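Local coordinates for protein NegoA.19184.a (Neisseria gonorrhoeae, PDB 5UEB) that is of unknown function, a hypothetical protein of the DUF4265 family that joins a barrel-like antiparallel sheet to a ferredoxin-like alpha/beta domain, at residues 27-32 against 102-107; 126-131 against 135-140; 11-16 against 55-60. All blocks are in the same frame, centred on the assembly; numbering follows the deposited sequence.

Interaction 1: residues 27-32 against 102-107; sequences EILSGN and KIRKNG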
ATOM      1  N   GLU B  27      -2.229  -4.101  15.212  1.00 10.74           N
ATOM      2  CA  GLU B  27      -1.600  -3.137  16.112  1.00 10.79           C
ATOM      3  C   GLU B  27      -2.535  -1.949  16.290  1.00 11.49           C
ATOM      4  O   GLU B  27      -3.028  -1.397  15.303  1.00 11.71           O
ATOM      5  CB  GLU B  27      -0.256  -2.636  15.560  1.00 12.33           C
ATOM      6  CG  GLU B  27       0.355  -1.563  16.452  1.00 13.74           C
ATOM      7  CD  GLU B  27       1.776  -1.184  16.093  1.00 14.77           C
ATOM      8  OE1 GLU B  27       2.320  -0.334  16.811  1.00 14.07           O
ATOM      9  OE2 GLU B  27       2.348  -1.725  15.120  1.00 13.97           O
ATOM     10  N   ILE B  28      -2.767  -1.541  17.540  1.00 11.03           N
ATOM     11  CA  ILE B  28      -3.603  -0.377  17.842  1.00 10.03           C
ATOM     12  C   ILE B  28      -2.709   0.839  18.014  1.00 10.76           C
ATOM     13  O   ILE B  28      -1.706   0.782  18.737  1.00 13.21           O
ATOM     14  CB  ILE B  28      -4.452  -0.605  19.101  1.00 10.86           C
ATOM     15  CG1 ILE B  28      -5.377  -1.797  18.884  1.00 13.08           C
ATOM     16  CG2 ILE B  28      -5.274   0.661  19.424  1.00 12.36           C
ATOM     17  CD1 ILE B  28      -6.191  -2.179  20.118  1.00 17.53           C
ATOM     18  N   LEU B  29      -3.061   1.941  17.345  1.00 10.46           N
ATOM     19  CA  LEU B  29      -2.313   3.191  17.421  1.00  9.91           C
ATOM     20  C   LEU B  29      -3.201   4.312  17.951  1.00 12.49           C
ATOM     21  O   LEU B  29      -4.344   4.478  17.510  1.00 12.82           O
ATOM     22  CB  LEU B  29      -1.787   3.600  16.041  1.00 11.56           C
ATOM     23  CG  LEU B  29      -0.754   2.661  15.419  1.00 13.18           C
ATOM     24  CD1 LEU B  29      -0.518   3.057  13.970  1.00 13.97           C
ATOM     25  CD2 LEU B  29       0.545   2.693  16.194  1.00 13.94           C
ATOM     26  N   SER B  30      -2.665   5.086  18.882  1.00 10.23           N
ATOM     27  CA  SER B  30      -3.366   6.249  19.400  0.71  9.73           C
ATOM     28  C   SER B  30      -3.164   7.443  18.475  1.00 12.04           C
ATOM     29  O   SER B  30      -2.125   7.584  17.823  1.00 11.55           O
ATOM     30  CB  SER B  30      -2.845   6.605  20.792  0.71 11.98           C
ATOM     31  OG  SER B  30      -3.080   5.550  21.709  0.71 14.32           O
ATOM     32  N   GLY B  31      -4.165   8.308  18.425  1.00  9.44           N
ATOM     33  CA  GLY B  31      -4.062   9.505  17.615  1.00  9.11           C
ATOM     34  C   GLY B  31      -5.206  10.472  17.835  1.00  9.40           C
ATOM     35  O   GLY B  31      -5.830  10.487  18.903  1.00 11.14           O
ATOM     36  N   ASN B  32      -5.489  11.286  16.826  1.00  8.99           N
ATOM     37  CA  ASN B  32      -6.491  12.345  16.939  1.00  9.26           C
ATOM     38  C   ASN B  32      -7.322  12.355  15.667  1.00  9.25           C
ATOM     39  O   ASN B  32      -6.769  12.331  14.563  1.00 10.45           O
ATOM     40  CB  ASN B  32      -5.791  13.710  17.114  1.00  9.83           C
ATOM     41  CG  ASN B  32      -6.592  14.692  17.973  1.00 10.83           C
ATOM     42  OD1 ASN B  32      -6.221  14.958  19.114  1.00 14.31           O
ATOM     43  ND2 ASN B  32      -7.659  15.258  17.414  1.00 10.08           N
ATOM     44  N   LYS B 102      13.339   9.740  17.796  1.00 15.05           N
ATOM     45  CA  LYS B 102      12.514   9.493  18.970  1.00 15.34           C
ATOM     46  C   LYS B 102      12.255   7.998  19.046  1.00 13.73           C
ATOM     47  O   LYS B 102      12.044   7.354  18.017  1.00 15.30           O
ATOM     48  CB  LYS B 102      11.174  10.231  18.868  1.00 17.38           C
ATOM     49  CG  LYS B 102      11.296  11.752  18.925  1.00 25.77           C
ATOM     50  CD  LYS B 102       9.926  12.405  18.876  1.00 35.50           C
ATOM     51  CE  LYS B 102      10.017  13.894  18.578  1.00 49.60           C
ATOM     52  NZ  LYS B 102       8.662  14.489  18.388  1.00 53.30           N
ATOM     53  N   ILE B 103      12.287   7.446  20.255  1.00 16.81           N
ATOM     54  CA  ILE B 103      12.221   5.997  20.401  1.00 17.40           C
ATOM     55  C   ILE B 103      10.946   5.598  21.136  1.00 16.47           C
ATOM     56  O   ILE B 103      10.411   6.341  21.968  1.00 18.49           O
ATOM     57  CB  ILE B 103      13.479   5.407  21.076  1.00 22.26           C
ATOM     58  CG1 ILE B 103      13.541   5.788  22.550  1.00 28.11           C
ATOM     59  CG2 ILE B 103      14.745   5.878  20.352  1.00 19.71           C
ATOM     60  CD1 ILE B 103      14.712   5.164  23.284  1.00 28.23           C
ATOM     61  N   ARG B 104      10.451   4.411  20.795  1.00 14.79           N
ATOM     62  CA  ARG B 104       9.366   3.764  21.523  1.00 13.98           C
ATOM     63  C   ARG B 104       9.796   2.335  21.816  1.00 13.59           C
ATOM     64  O   ARG B 104      10.170   1.606  20.895  1.00 15.18           O
ATOM     65  CB  ARG B 104       8.078   3.764  20.682  1.00 12.75           C
ATOM     66  CG  ARG B 104       6.884   3.167  21.427  1.00 13.56           C
ATOM     67  CD  ARG B 104       5.642   3.083  20.562  1.00 13.90           C
ATOM     68  NE  ARG B 104       4.578   2.384  21.280  1.00 15.21           N
ATOM     69  CZ  ARG B 104       3.404   2.058  20.753  1.00 17.79           C
ATOM     70  NH1 ARG B 104       3.133   2.357  19.491  1.00 14.59           N
ATOM     71  NH2 ARG B 104       2.509   1.416  21.494  1.00 16.98           N
ATOM     72  N   LYS B 105       9.761   1.942  23.090  1.00 16.17           N
ATOM     73  CA  LYS B 105      10.165   0.603  23.513  1.00 16.28           C
ATOM     74  C   LYS B 105       9.010  -0.384  23.407  1.00 19.79           C
ATOM     75  O   LYS B 105       7.840  -0.027  23.577  1.00 20.47           O
ATOM     76  CB  LYS B 105      10.631   0.612  24.972  1.00 21.18           C
ATOM     77  CG  LYS B 105      11.832   1.482  25.274  1.00 24.53           C
ATOM     78  CD  LYS B 105      12.089   1.571  26.779  1.00 32.25           C
ATOM     79  CE  LYS B 105      12.357   0.202  27.389  1.00 39.82           C
ATOM     80  NZ  LYS B 105      12.594   0.282  28.861  1.00 41.09           N
ATOM     81  N   ASN B 106       9.354  -1.649  23.150  1.00 18.85           N
ATOM     82  CA  ASN B 106       8.456  -2.777  23.400  1.00 18.62           C
ATOM     83  C   ASN B 106       9.272  -3.778  24.213  1.00 23.19           C
ATOM     84  O   ASN B 106       9.962  -4.634  23.654  1.00 27.32           O
ATOM     85  CB  ASN B 106       7.903  -3.392  22.123  1.00 21.69           C
ATOM     86  CG  ASN B 106       6.804  -4.403  22.404  1.00 27.97           C
ATOM     87  OD1 ASN B 106       6.968  -5.601  22.172  1.00 35.80           O
ATOM     88  ND2 ASN B 106       5.687  -3.925  22.942  1.00 30.63           N
ATOM     89  N   GLY B 107       9.198  -3.661  25.537  1.00 25.30           N
ATOM     90  CA  GLY B 107      10.077  -4.468  26.353  1.00 24.16           C
ATOM     91  C   GLY B 107      11.499  -3.922  26.298  1.00 23.51           C
ATOM     92  O   GLY B 107      11.757  -2.805  25.836  1.00 23.95           O
TER
HETATM   93  O   HOH W   1       1.036   0.373  18.992  1.00 16.74           O

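Interaction 2: residues 126-131 against 135-140; sequences GILNRY and NILSYR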
ATOM      1  N   GLY B 126      25.296   3.058   8.843  1.00 16.98           N
ATOM      2  CA  GLY B 126      26.596   2.445   9.051  1.00 17.74           C
ATOM      3  C   GLY B 126      26.745   1.858  10.439  1.00 21.35           C
ATOM      4  O   GLY B 126      27.298   0.766  10.607  1.00 21.02           O
ATOM      5  N   ILE B 127      26.252   2.572  11.457  1.00 17.89           N
ATOM      6  CA  ILE B 127      26.337   2.066  12.825  1.00 20.48           C
ATOM      7  C   ILE B 127      25.466   0.833  12.985  1.00 17.95           C
ATOM      8  O   ILE B 127      25.892  -0.177  13.561  1.00 17.80           O
ATOM      9  CB  ILE B 127      25.950   3.152  13.842  1.00 20.86           C
ATOM     10  CG1 ILE B 127      26.843   4.381  13.680  1.00 27.11           C
ATOM     11  CG2 ILE B 127      26.038   2.578  15.249  1.00 19.82           C
ATOM     12  CD1 ILE B 127      26.471   5.514  14.617  1.00 27.84           C
ATOM     13  N   LEU B 128      24.232   0.901  12.479  1.00 16.17           N
ATOM     14  CA  LEU B 128      23.352  -0.262  12.518  1.00 13.98           C
ATOM     15  C   LEU B 128      23.992  -1.450  11.814  1.00 14.74           C
ATOM     16  O   LEU B 128      23.946  -2.578  12.317  1.00 16.16           O
ATOM     17  CB  LEU B 128      22.016   0.066  11.856  1.00 16.12           C
ATOM     18  CG  LEU B 128      21.143   1.087  12.574  1.00 15.54           C
ATOM     19  CD1 LEU B 128      19.981   1.514  11.684  1.00 19.69           C
ATOM     20  CD2 LEU B 128      20.635   0.495  13.880  1.00 16.27           C
ATOM     21  N   ASN B 129      24.591  -1.216  10.645  1.00 15.00           N
ATOM     22  CA  ASN B 129      25.190  -2.316   9.890  1.00 15.85           C
ATOM     23  C   ASN B 129      26.349  -2.964  10.639  1.00 17.73           C
ATOM     24  O   ASN B 129      26.483  -4.195  10.634  1.00 17.91           O
ATOM     25  CB  ASN B 129      25.643  -1.835   8.512  1.00 14.93           C
ATOM     26  CG  ASN B 129      24.488  -1.645   7.548  1.00 19.01           C
ATOM     27  OD1 ASN B 129      23.418  -2.232   7.721  1.00 15.87           O
ATOM     28  ND2 ASN B 129      24.706  -0.836   6.512  1.00 16.44           N
ATOM     29  N   ARG B 130      27.208  -2.167  11.284  1.00 17.92           N
ATOM     30  CA  ARG B 130      28.327  -2.740  12.030  0.66 16.79           C
ATOM     31  C   ARG B 130      27.837  -3.633  13.162  1.00 16.95           C
ATOM     32  O   ARG B 130      28.411  -4.700  13.423  1.00 19.48           O
ATOM     33  CB  ARG B 130      29.233  -1.638  12.581  0.66 24.64           C
ATOM     34  CG  ARG B 130      30.378  -1.240  11.669  0.66 30.44           C
ATOM     35  CD  ARG B 130      31.419  -0.415  12.423  0.66 37.03           C
ATOM     36  NE  ARG B 130      32.218  -1.214  13.354  0.66 32.50           N
ATOM     37  CZ  ARG B 130      33.417  -1.716  13.071  0.66 33.84           C
ATOM     38  NH1 ARG B 130      33.963  -1.507  11.879  0.66 30.47           N
ATOM     39  NH2 ARG B 130      34.074  -2.428  13.978  0.66 40.87           N
ATOM     40  N   TYR B 131      26.774  -3.211  13.852  1.00 16.80           N
ATOM     41  CA  TYR B 131      26.242  -4.040  14.927  1.00 15.27           C
ATOM     42  C   TYR B 131      25.520  -5.268  14.385  1.00 18.11           C
ATOM     43  O   TYR B 131      25.544  -6.327  15.026  1.00 18.83           O
ATOM     44  CB  TYR B 131      25.382  -3.203  15.877  1.00 15.71           C
ATOM     45  CG  TYR B 131      26.217  -2.361  16.817  1.00 17.40           C
ATOM     46  CD1 TYR B 131      27.253  -2.930  17.555  1.00 18.70           C
ATOM     47  CD2 TYR B 131      25.988  -0.995  16.956  1.00 18.33           C
ATOM     48  CE1 TYR B 131      28.026  -2.160  18.420  1.00 21.17           C
ATOM     49  CE2 TYR B 131      26.758  -0.216  17.818  1.00 21.52           C
ATOM     50  CZ  TYR B 131      27.774  -0.808  18.547  1.00 22.84           C
ATOM     51  OH  TYR B 131      28.548  -0.058  19.399  1.00 27.44           O
ATOM     52  N   ASN B 135      26.222  -9.626  14.965  1.00 20.24           N
ATOM     53  CA  ASN B 135      25.106 -10.428  15.459  1.00 22.74           C
ATOM     54  C   ASN B 135      24.548  -9.906  16.774  1.00 27.41           C
ATOM     55  O   ASN B 135      23.900 -10.651  17.516  1.00 33.93           O
ATOM     56  CB  ASN B 135      25.454 -11.920  15.554  1.00 35.40           C
ATOM     57  CG  ASN B 135      25.819 -12.518  14.209  1.00 53.59           C
ATOM     58  OD1 ASN B 135      25.205 -12.202  13.190  1.00 56.90           O
ATOM     59  ND2 ASN B 135      26.828 -13.381  14.200  1.00 56.92           N
ATOM     60  N   ILE B 136      24.777  -8.629  17.075  1.00 21.88           N
ATOM     61  CA  ILE B 136      24.220  -8.045  18.289  1.00 26.93           C
ATOM     62  C   ILE B 136      22.863  -7.378  18.067  1.00 25.31           C
ATOM     63  O   ILE B 136      22.122  -7.168  19.036  1.00 21.21           O
ATOM     64  CB  ILE B 136      25.226  -7.132  19.018  1.00 39.12           C
ATOM     65  CG1 ILE B 136      25.128  -5.697  18.515  1.00 41.00           C
ATOM     66  CG2 ILE B 136      26.649  -7.660  18.867  1.00 44.03           C
ATOM     67  CD1 ILE B 136      24.511  -4.765  19.521  1.00 42.55           C
ATOM     68  N   LEU B 137      22.509  -7.047  16.825  1.00 18.62           N
ATOM     69  CA  LEU B 137      21.192  -6.499  16.550  1.00 18.85           C
ATOM     70  C   LEU B 137      20.781  -6.813  15.122  1.00 15.73           C
ATOM     71  O   LEU B 137      21.598  -7.194  14.279  1.00 17.39           O
ATOM     72  CB  LEU B 137      21.091  -4.982  16.809  1.00 27.28           C
ATOM     73  CG  LEU B 137      21.735  -3.920  15.904  1.00 20.43           C
ATOM     74  CD1 LEU B 137      21.095  -3.720  14.525  1.00 16.01           C
ATOM     75  CD2 LEU B 137      21.783  -2.584  16.646  1.00 20.67           C
ATOM     76  N   SER B 138      19.483  -6.647  14.880  1.00 15.94           N
ATOM     77  CA  SER B 138      18.891  -6.661  13.551  0.55 12.97           C
ATOM     78  C   SER B 138      17.977  -5.452  13.430  1.00 12.57           C
ATOM     79  O   SER B 138      17.432  -4.971  14.431  1.00 15.81           O
ATOM     80  CB  SER B 138      18.058  -7.928  13.319  0.55 14.06           C
ATOM     81  OG  SER B 138      18.866  -9.085  13.395  0.55 20.80           O
ATOM     82  N   TYR B 139      17.800  -4.971  12.205  1.00 15.48           N
ATOM     83  CA  TYR B 139      16.945  -3.817  12.011  1.00 13.51           C
ATOM     84  C   TYR B 139      16.165  -3.957  10.717  1.00 12.95           C
ATOM     85  O   TYR B 139      16.538  -4.705   9.807  1.00 15.96           O
ATOM     86  CB  TYR B 139      17.734  -2.493  12.065  1.00 11.82           C
ATOM     87  CG  TYR B 139      18.588  -2.184  10.849  1.00 12.94           C
ATOM     88  CD1 TYR B 139      19.856  -2.738  10.699  1.00 13.68           C
ATOM     89  CD2 TYR B 139      18.127  -1.328   9.853  1.00 13.31           C
ATOM     90  CE1 TYR B 139      20.637  -2.449   9.586  1.00 16.16           C
ATOM     91  CE2 TYR B 139      18.901  -1.032   8.737  1.00 16.59           C
ATOM     92  CZ  TYR B 139      20.153  -1.583   8.613  1.00 15.93           C
ATOM     93  OH  TYR B 139      20.915  -1.290   7.499  1.00 21.39           O
ATOM     94  N   ARG B 140      15.060  -3.220  10.657  1.00 13.54           N
ATOM     95  CA  ARG B 140      14.174  -3.230   9.510  1.00 14.33           C
ATOM     96  C   ARG B 140      13.739  -1.804   9.198  1.00 11.76           C
ATOM     97  O   ARG B 140      13.415  -1.027  10.106  1.00 13.20           O
ATOM     98  CB  ARG B 140      12.943  -4.094   9.825  1.00 19.66           C
ATOM     99  CG  ARG B 140      11.875  -4.081   8.771  1.00 25.03           C
ATOM    100  CD  ARG B 140      10.941  -5.262   8.978  1.00 36.72           C
ATOM    101  NE  ARG B 140      11.632  -6.532   8.790  1.00 55.32           N
ATOM    102  CZ  ARG B 140      11.697  -7.180   7.631  1.00 59.35           C
ATOM    103  NH1 ARG B 140      11.109  -6.678   6.551  1.00 57.06           N
ATOM    104  NH2 ARG B 140      12.350  -8.330   7.553  1.00 60.70           N
TER

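Interaction 3: residues 11-16 against 55-60; sequences SKLTVV and DIVAIE. With EDO (1,2-ethanediol), chain M.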
ATOM      1  N   SER B  11      -8.436   9.457  19.757  1.00 10.23           N
ATOM      2  CA  SER B  11      -9.026   8.220  19.275  1.00  9.64           C
ATOM      3  C   SER B  11      -7.954   7.141  19.171  1.00 12.16           C
ATOM      4  O   SER B  11      -6.764   7.370  19.437  1.00 11.44           O
ATOM      5  CB  SER B  11      -9.761   8.452  17.952  1.00 11.49           C
ATOM      6  OG  SER B  11     -10.538   7.322  17.580  1.00 14.71           O
ATOM      7  N   LYS B  12      -8.409   5.944  18.810  1.00 10.25           N
ATOM      8  CA  LYS B  12      -7.559   4.784  18.587  1.00 10.73           C
ATOM      9  C   LYS B  12      -7.954   4.135  17.272  1.00  9.91           C
ATOM     10  O   LYS B  12      -9.136   4.104  16.899  1.00 11.98           O
ATOM     11  CB  LYS B  12      -7.770   3.721  19.675  1.00 13.29           C
ATOM     12  CG  LYS B  12      -7.817   4.221  21.100  1.00 23.08           C
ATOM     13  CD  LYS B  12      -6.445   4.555  21.598  1.00 23.40           C
ATOM     14  CE  LYS B  12      -6.449   4.656  23.121  1.00 24.57           C
ATOM     15  NZ  LYS B  12      -5.147   5.170  23.615  1.00 22.43           N
ATOM     16  N   LEU B  13      -6.951   3.589  16.587  1.00 11.26           N
ATOM     17  CA  LEU B  13      -7.140   2.915  15.314  1.00 12.62           C
ATOM     18  C   LEU B  13      -6.471   1.549  15.378  1.00 11.63           C
ATOM     19  O   LEU B  13      -5.374   1.427  15.925  1.00 13.09           O
ATOM     20  CB  LEU B  13      -6.410   3.745  14.261  1.00 17.88           C
ATOM     21  CG  LEU B  13      -6.669   3.426  12.813  1.00 25.41           C
ATOM     22  CD1 LEU B  13      -8.146   3.552  12.592  1.00 29.73           C
ATOM     23  CD2 LEU B  13      -5.894   4.426  12.001  1.00 20.17           C
ATOM     24  N   THR B  14      -7.119   0.525  14.813  1.00 10.76           N
ATOM     25  CA  THR B  14      -6.488  -0.785  14.633  1.00 10.22           C
ATOM     26  C   THR B  14      -5.951  -0.909  13.208  1.00 11.52           C
ATOM     27  O   THR B  14      -6.675  -0.662  12.244  1.00 11.71           O
ATOM     28  CB  THR B  14      -7.478  -1.915  14.917  1.00 16.78           C
ATOM     29  OG1 THR B  14      -7.893  -1.844  16.285  1.00 17.57           O
ATOM     30  CG2 THR B  14      -6.832  -3.285  14.652  1.00 16.41           C
ATOM     31  N   VAL B  15      -4.672  -1.266  13.084  1.00 11.30           N
ATOM     32  CA  VAL B  15      -4.052  -1.566  11.797  1.00 13.19           C
ATOM     33  C   VAL B  15      -3.937  -3.079  11.686  1.00 10.76           C
ATOM     34  O   VAL B  15      -3.243  -3.711  12.490  1.00 12.83           O
ATOM     35  CB  VAL B  15      -2.660  -0.924  11.680  1.00 13.33           C
ATOM     36  CG1 VAL B  15      -2.060  -1.198  10.293  1.00 16.03           C
ATOM     37  CG2 VAL B  15      -2.731   0.560  11.934  1.00 16.36           C
ATOM     38  N   VAL B  16      -4.617  -3.665  10.703  1.00 11.89           N
ATOM     39  CA  VAL B  16      -4.469  -5.084  10.392  1.00 11.99           C
ATOM     40  C   VAL B  16      -3.347  -5.221   9.372  1.00 14.15           C
ATOM     41  O   VAL B  16      -3.299  -4.474   8.384  1.00 17.53           O
ATOM     42  CB  VAL B  16      -5.783  -5.672   9.853  1.00 14.27           C
ATOM     43  CG1 VAL B  16      -5.620  -7.157   9.541  1.00 17.05           C
ATOM     44  CG2 VAL B  16      -6.907  -5.480  10.855  1.00 17.09           C
ATOM     45  N   ASP B  55       1.731  10.527  10.352  1.00 10.21           N
ATOM     46  CA  ASP B  55       1.009  10.236   9.119  1.00 10.24           C
ATOM     47  C   ASP B  55      -0.485  10.489   9.327  1.00 10.13           C
ATOM     48  O   ASP B  55      -1.019  10.319  10.430  1.00 11.72           O
ATOM     49  CB  ASP B  55       1.183   8.759   8.737  1.00  9.81           C
ATOM     50  CG  ASP B  55       2.535   8.452   8.087  1.00 13.89           C
ATOM     51  OD1 ASP B  55       3.365   9.369   7.867  1.00 14.21           O
ATOM     52  OD2 ASP B  55       2.761   7.259   7.789  1.00 13.56           O
ATOM     53  N   ILE B  56      -1.166  10.893   8.253  1.00 11.83           N
ATOM     54  CA  ILE B  56      -2.618  11.058   8.250  1.00 11.46           C
ATOM     55  C   ILE B  56      -3.210   9.935   7.413  1.00 14.57           C
ATOM     56  O   ILE B  56      -2.786   9.715   6.272  1.00 13.58           O
ATOM     57  CB  ILE B  56      -3.037  12.436   7.707  1.00 13.47           C
ATOM     58  CG1 ILE B  56      -2.502  13.554   8.601  1.00 15.19           C
ATOM     59  CG2 ILE B  56      -4.562  12.543   7.620  1.00 14.15           C
ATOM     60  CD1 ILE B  56      -2.649  14.953   7.994  1.00 17.37           C
ATOM     61  N   VAL B  57      -4.171   9.213   7.978  1.00 12.08           N
ATOM     62  CA  VAL B  57      -4.715   8.023   7.341  1.00 12.38           C
ATOM     63  C   VAL B  57      -6.234   8.096   7.324  1.00 11.57           C
ATOM     64  O   VAL B  57      -6.860   8.751   8.168  1.00 12.02           O
ATOM     65  CB  VAL B  57      -4.243   6.714   8.019  1.00 10.06           C
ATOM     66  CG1 VAL B  57      -2.713   6.604   7.994  1.00 11.86           C
ATOM     67  CG2 VAL B  57      -4.784   6.628   9.449  1.00 12.79           C
ATOM     68  N   ALA B  58      -6.821   7.434   6.337  1.00 12.37           N
ATOM     69  CA  ALA B  58      -8.258   7.240   6.251  1.00 11.90           C
ATOM     70  C   ALA B  58      -8.649   5.984   7.014  1.00 11.99           C
ATOM     71  O   ALA B  58      -7.876   5.027   7.115  1.00 14.26           O
ATOM     72  CB  ALA B  58      -8.694   7.103   4.794  1.00 15.40           C
ATOM     73  N   ILE B  59      -9.873   5.987   7.544  1.00 14.41           N
ATOM     74  CA  ILE B  59     -10.315   4.950   8.461  1.00 13.56           C
ATOM     75  C   ILE B  59     -11.666   4.412   8.009  1.00 14.31           C
ATOM     76  O   ILE B  59     -12.390   5.038   7.230  1.00 17.14           O
ATOM     77  CB  ILE B  59     -10.399   5.478   9.904  1.00 15.93           C
ATOM     78  CG1 ILE B  59     -11.413   6.615   9.978  1.00 15.67           C
ATOM     79  CG2 ILE B  59      -9.029   5.986  10.355  1.00 18.94           C
ATOM     80  CD1 ILE B  59     -11.545   7.249  11.386  1.00 17.18           C
ATOM     81  N   GLU B  60     -11.988   3.212   8.504  1.00 15.73           N
ATOM     82  CA  GLU B  60     -13.281   2.573   8.296  1.00 15.79           C
ATOM     83  C   GLU B  60     -13.795   2.086   9.639  1.00 19.04           C
ATOM     84  O   GLU B  60     -13.022   1.589  10.459  1.00 18.93           O
ATOM     85  CB  GLU B  60     -13.163   1.340   7.403  1.00 22.11           C
ATOM     86  CG  GLU B  60     -12.938   1.623   5.946  1.00 30.54           C
ATOM     87  CD  GLU B  60     -13.151   0.383   5.086  1.00 41.31           C
ATOM     88  OE1 GLU B  60     -13.080  -0.742   5.627  1.00 39.85           O
ATOM     89  OE2 GLU B  60     -13.397   0.533   3.873  1.00 40.37           O
TER
HETATM   90  C1  EDO M 206      -9.568   0.412  17.761  0.50 19.56           C
HETATM   91  O1  EDO M 206      -9.909  -0.317  16.574  0.50 21.81           O
HETATM   92  C2  EDO M 206     -10.855   0.765  18.496  0.50 24.40           C
HETATM   93  O2  EDO M 206     -11.631   1.648  17.677  0.50 24.17           O

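Interaction 1: residues 27-32 against 102-107
Arg104 and Glu27 show how two strands whose backbones stay more than 12 Å apart can still be joined by long, straight side chains. Both place CG anti to the backbone N (chi1 -177° for Arg104, 176° for Glu27) and stay extended beyond it, passing alongside each other and pointing opposite ways. The carboxylate and guanidinium planes are turned 54° apart. NH1 of Arg104 lies 3.9 Å from OE1 of Glu27, a long salt bridge; because that oxygen stands well out of the guanidinium plane, no N-H points at it and the pair rests on charge alone. A water supplies the closer link: it takes a hydrogen bond from Arg104 NH1 at 2.9 Å and lies 2.6 Å from Glu27 OE1 and 2.8 Å from Ile28 O, with more acceptors near it than it has protons. Leu29 CD2 lies 4.2 Å from Arg104 NH1 at the guanidinium edge. NH1 also bonds to Ile44 O, while the Glu27 carboxylate receives the backbone N-H groups of Leu46, Phe47 and Ala48, which should favour its charged form. Strand 24-33, paired with strand 10-18, is thus linked to strand 102-105 at the border of the four-stranded sheet.

Interaction 2: residues 126-131 against 135-140
The turn from helix 122-133 into strand 137-143 completes the last alpha-to-beta connection of the chain, and it begins with a Schellman motif in which Asn135 takes positive phi. The backbone N of Ile136 donates to the carbonyl O of Tyr131 at 3.2 Å, the return bond of the motif that spans five residues. Beside this bond, Ile136 CG1 lies 3.6 Å from Tyr131 CD1, approaching the ring obliquely, while Leu137 CG packs 3.7 Å from Tyr131 CB. The Tyr131 OH is hydrogen-bonded to OD1 of Asp91. One turn back along the helix, Leu128 CB sits over one face of the Tyr139 ring, 3.9 Å from its centroid, a CH-pi contact displaced toward the rim. A chi1 of 74° sets CG of Tyr139 between its backbone N and carbonyl carbon, and the ring meets the helix. Its OH donates to Asn129 OD1 at 2.7 Å; the donor is tilted 32° from the carbonyl plane, and the amide is turned obliquely to the ring. Leu92 of helix 90-98 and Ile82 of strand 78-84 extend the apolar layer. The N-to-C directions of helix 126-131 and strand 137-140 are 136° apart, the helix-on-sheet packing of a ferredoxin-like beta-alpha-beta-beta-alpha-beta domain.

Interaction 3: residues 11-16 against 55-60
Leu13, Val57 and Ile59 face the apolar interior enclosed by the five-stranded antiparallel sheet, which curls until its outer strands 10-18 and 65-73 also share backbone hydrogen bonds, as in a small closed barrel. The two segments of this contact are not paired through their backbones; their closest CA atoms, those of Leu13 and Ile59, are 7.8 Å apart, and the contact is made by side chains alone. Leu13 points toward the other strand with CG anti to the backbone N (chi1 -168°), and its two methyl groups divide the work. Leu13 CD1 presses on Ile59 CG2 at 3.4 Å, tighter than usual van der Waals contact, and Leu13 CD2 meets Val57 CG2 at 3.5 Å. Ile59 CG2 also lies 3.9 Å from Leu13 CD2, so this methyl faces both arms of the leucine fork. The branches cross at a slant rather than running alongside one another. Phe39 of strand 39-41 touches both Leu13 and Ile59, continuing the same core. A 1,2-ethanediol, probably from the crystallisation liquor, is hydrogen-bonded to Leu66 O; Thr14 OG1 lies 2.5 Å from its O1, a bond not settled because another acceptor is in reach. Beyond the contact, Glu60 forms a salt bridge with Lys10 of the second subunit. Between Leu13 and its two partners, then, the contact is purely apolar, held by van der Waals packing and the burial of methyl groups.

Interactions 1 and 3 belong to the same curled sheet, their centres 13 Å apart, and they share a direct seam where strands 10-18 and 24-33 pair: Leu29 N lies 2.8 Å from Leu13 O, and Val15 N lies 2.8 Å from Glu27 O. Interaction 1 then carries this sheet across to the second one, whose far border strand takes part in interaction 2; those two centres are 22 Å apart and their nearest atoms about 10 Å. Interactions 2 and 3, with centres 31 Å apart, sit on opposite sides of the chain's centre. One 1,2-ethanediol lies beside Thr14 and another about 5 Å from the Tyr139 side chain; with the function unknown, neither place can be called an active site.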